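Local coordinates for protein proteolytically activated form of PPO4 Tyrosinase (Agaricus bisporus var. bisporus H97, PDB 4OUA) that catalyses the copper-dependent o-hydroxylation of monophenols and the oxidation of the resulting diphenols to o-quinones, probably as the first step of melanin synthesis, at residues Trp89-Val94 with Ala345-Ser350. Numbering follows the deposited sequence.
Sequences WHRVYV and ALLNYS. With CU1 (copper (I) ion), chain C.
Arg91 meets Tyr349 and Leu347 on the side of helix 86-109 away from the copper. Trp89 lays its CE3 over the centre of the His90 ring, 3.3 Å above its plane. His90 NE2 binds a copper ion at 2.1 Å, and with His56 and His81 forms the first three-histidine site of the tyrosinase type-3 copper centre. Phe86 O accepts a hydrogen bond from His90 ND1 and fixes the turn of the ring. Arg91 has CG anti to the backbone N (chi1 160°), and the bend at chi3 (-71°) swings NE to the Tyr349 hydroxyl. NE lies 3.0 Å from Tyr349 OH, at the ring edge, but the angle is poor for a hydrogen bond. Guanidinium and ring planes stand 75° apart. Asp286 joins the two instead, by a salt bridge to Arg91 and a hydrogen bond to Tyr349 OH. Leu341 O and Gln293 accept from Arg91 NH1. Arg91 CG packs 4.4 Å from Leu347 CD1. A leucine in place of Arg91 would probably leave Asp286 without this cationic mate and Leu341 O without this donor. Helix 277-295 supplies the shared Asp286. Helix 86-109 faces copper through His90 and, through Arg91, strand 349-350, which runs parallel to strand 13-14.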
loop_
_atom_site.group_PDB
_atom_site.type_symbol
_atom_site.label_atom_id
_atom_site.label_comp_id
_atom_site.label_asym_id
_atom_site.label_seq_id
_atom_site.Cartn_x
_atom_site.Cartn_y
_atom_site.Cartn_z
ATOM N N TRP A 89 2.638 -0.533 11.030
ATOM C CA TRP A 89 1.550 0.423 10.846
ATOM C C TRP A 89 1.006 0.371 9.425
ATOM O O TRP A 89 -0.196 0.526 9.205
ATOM C CB TRP A 89 2.003 1.847 11.173
ATOM C CG TRP A 89 0.893 2.854 11.057
ATOM C CD1 TRP A 89 0.082 3.300 12.061
ATOM C CD2 TRP A 89 0.465 3.530 9.867
ATOM N NE1 TRP A 89 -0.821 4.213 11.571
ATOM C CE2 TRP A 89 -0.607 4.372 10.227
ATOM C CE3 TRP A 89 0.885 3.506 8.533
ATOM C CZ2 TRP A 89 -1.262 5.182 9.303
ATOM C CZ3 TRP A 89 0.233 4.312 7.618
ATOM C CH2 TRP A 89 -0.828 5.137 8.007
ATOM N N HIS A 90 1.896 0.155 8.463
ATOM C CA HIS A 90 1.503 0.129 7.061
ATOM C C HIS A 90 0.891 -1.217 6.678
ATOM O O HIS A 90 0.081 -1.296 5.752
ATOM C CB HIS A 90 2.701 0.453 6.166
ATOM C CG HIS A 90 3.111 1.893 6.213
ATOM N ND1 HIS A 90 3.770 2.446 7.290
ATOM C CD2 HIS A 90 2.939 2.898 5.322
ATOM C CE1 HIS A 90 3.992 3.727 7.058
ATOM N NE2 HIS A 90 3.498 4.028 5.871
ATOM N N ARG A 91 1.271 -2.267 7.398
ATOM C CA ARG A 91 0.696 -3.588 7.169
ATOM C C ARG A 91 -0.806 -3.574 7.411
ATOM O O ARG A 91 -1.582 -4.110 6.616
ATOM C CB ARG A 91 1.358 -4.635 8.066
ATOM C CG ARG A 91 0.526 -5.894 8.253
ATOM C CD ARG A 91 1.389 -7.078 8.645
ATOM N NE ARG A 91 2.210 -7.537 7.528
ATOM C CZ ARG A 91 3.091 -8.529 7.604
ATOM N NH1 ARG A 91 3.275 -9.169 8.751
ATOM N NH2 ARG A 91 3.792 -8.878 6.533
ATOM N N VAL A 92 -1.209 -2.954 8.513
ATOM C CA VAL A 92 -2.617 -2.876 8.875
ATOM C C VAL A 92 -3.301 -1.742 8.108
ATOM O O VAL A 92 -4.529 -1.695 8.012
ATOM C CB VAL A 92 -2.790 -2.677 10.396
ATOM C CG1 VAL A 92 -2.118 -1.387 10.842
ATOM C CG2 VAL A 92 -4.261 -2.688 10.779
ATOM N N TYR A 93 -2.498 -0.837 7.554
ATOM C CA TYR A 93 -3.019 0.252 6.733
ATOM C C TYR A 93 -3.580 -0.289 5.422
ATOM O O TYR A 93 -4.669 0.092 4.994
ATOM C CB TYR A 93 -1.930 1.288 6.449
ATOM C CG TYR A 93 -2.432 2.541 5.760
ATOM C CD1 TYR A 93 -3.771 2.906 5.824
ATOM C CD2 TYR A 93 -1.567 3.352 5.037
ATOM C CE1 TYR A 93 -4.231 4.049 5.192
ATOM C CE2 TYR A 93 -2.016 4.495 4.403
ATOM C CZ TYR A 93 -3.350 4.840 4.484
ATOM O OH TYR A 93 -3.801 5.977 3.854
ATOM N N VAL A 94 -2.826 -1.175 4.782
ATOM C CA VAL A 94 -3.285 -1.822 3.562
ATOM C C VAL A 94 -4.470 -2.739 3.863
ATOM O O VAL A 94 -5.312 -2.990 3.002
ATOM C CB VAL A 94 -2.158 -2.640 2.895
ATOM C CG1 VAL A 94 -2.647 -3.268 1.599
ATOM C CG2 VAL A 94 -0.944 -1.762 2.641
ATOM N N ALA A 345 -2.203 -14.082 8.388
ATOM C CA ALA A 345 -3.398 -14.911 8.304
ATOM C C ALA A 345 -4.535 -14.314 9.128
ATOM O O ALA A 345 -5.711 -14.557 8.848
ATOM C CB ALA A 345 -3.092 -16.327 8.762
ATOM N N LEU A 346 -4.179 -13.531 10.142
ATOM C CA LEU A 346 -5.169 -12.866 10.983
ATOM C C LEU A 346 -5.957 -11.837 10.186
ATOM O O LEU A 346 -7.041 -11.417 10.591
ATOM C CB LEU A 346 -4.498 -12.193 12.182
ATOM C CG LEU A 346 -4.669 -12.877 13.538
ATOM C CD1 LEU A 346 -4.111 -14.292 13.507
ATOM C CD2 LEU A 346 -4.006 -12.059 14.635
ATOM N N LEU A 347 -5.397 -11.433 9.052
ATOM C CA LEU A 347 -6.037 -10.454 8.184
ATOM C C LEU A 347 -6.466 -11.103 6.874
ATOM O O LEU A 347 -6.742 -10.418 5.890
ATOM C CB LEU A 347 -5.095 -9.279 7.927
ATOM C CG LEU A 347 -4.722 -8.482 9.180
ATOM C CD1 LEU A 347 -3.516 -7.592 8.926
ATOM C CD2 LEU A 347 -5.909 -7.657 9.659
ATOM N N ASN A 348 -6.513 -12.431 6.876
ATOM C CA ASN A 348 -7.022 -13.203 5.747
ATOM C C ASN A 348 -6.297 -12.952 4.429
ATOM O O ASN A 348 -6.927 -12.885 3.373
ATOM C CB ASN A 348 -8.515 -12.927 5.561
ATOM C CG ASN A 348 -9.386 -13.993 6.196
ATOM O OD1 ASN A 348 -8.893 -14.869 6.907
ATOM N ND2 ASN A 348 -10.687 -13.928 5.937
ATOM N N TYR A 349 -4.977 -12.820 4.483
ATOM C CA TYR A 349 -4.205 -12.664 3.257
ATOM C C TYR A 349 -2.834 -13.321 3.355
ATOM O O TYR A 349 -2.403 -13.739 4.429
ATOM C CB TYR A 349 -4.057 -11.180 2.901
ATOM C CG TYR A 349 -3.017 -10.430 3.704
ATOM C CD1 TYR A 349 -1.717 -10.294 3.236
ATOM C CD2 TYR A 349 -3.340 -9.841 4.919
ATOM C CE1 TYR A 349 -0.764 -9.605 3.960
ATOM C CE2 TYR A 349 -2.394 -9.148 5.650
ATOM C CZ TYR A 349 -1.108 -9.032 5.165
ATOM O OH TYR A 349 -0.162 -8.343 5.889
ATOM N N SER A 350 -2.162 -13.412 2.213
ATOM C CA SER A 350 -0.832 -13.998 2.132
ATOM C C SER A 350 -0.254 -13.748 0.745
ATOM O O SER A 350 -0.889 -13.103 -0.089
ATOM C CB SER A 350 -0.874 -15.496 2.434
ATOM O OG SER A 350 0.414 -16.076 2.315
HETATM CU CU CU1 C . 3.478 5.943 5.054
HETATM O O HOH W 1 4.819 6.395 3.097
#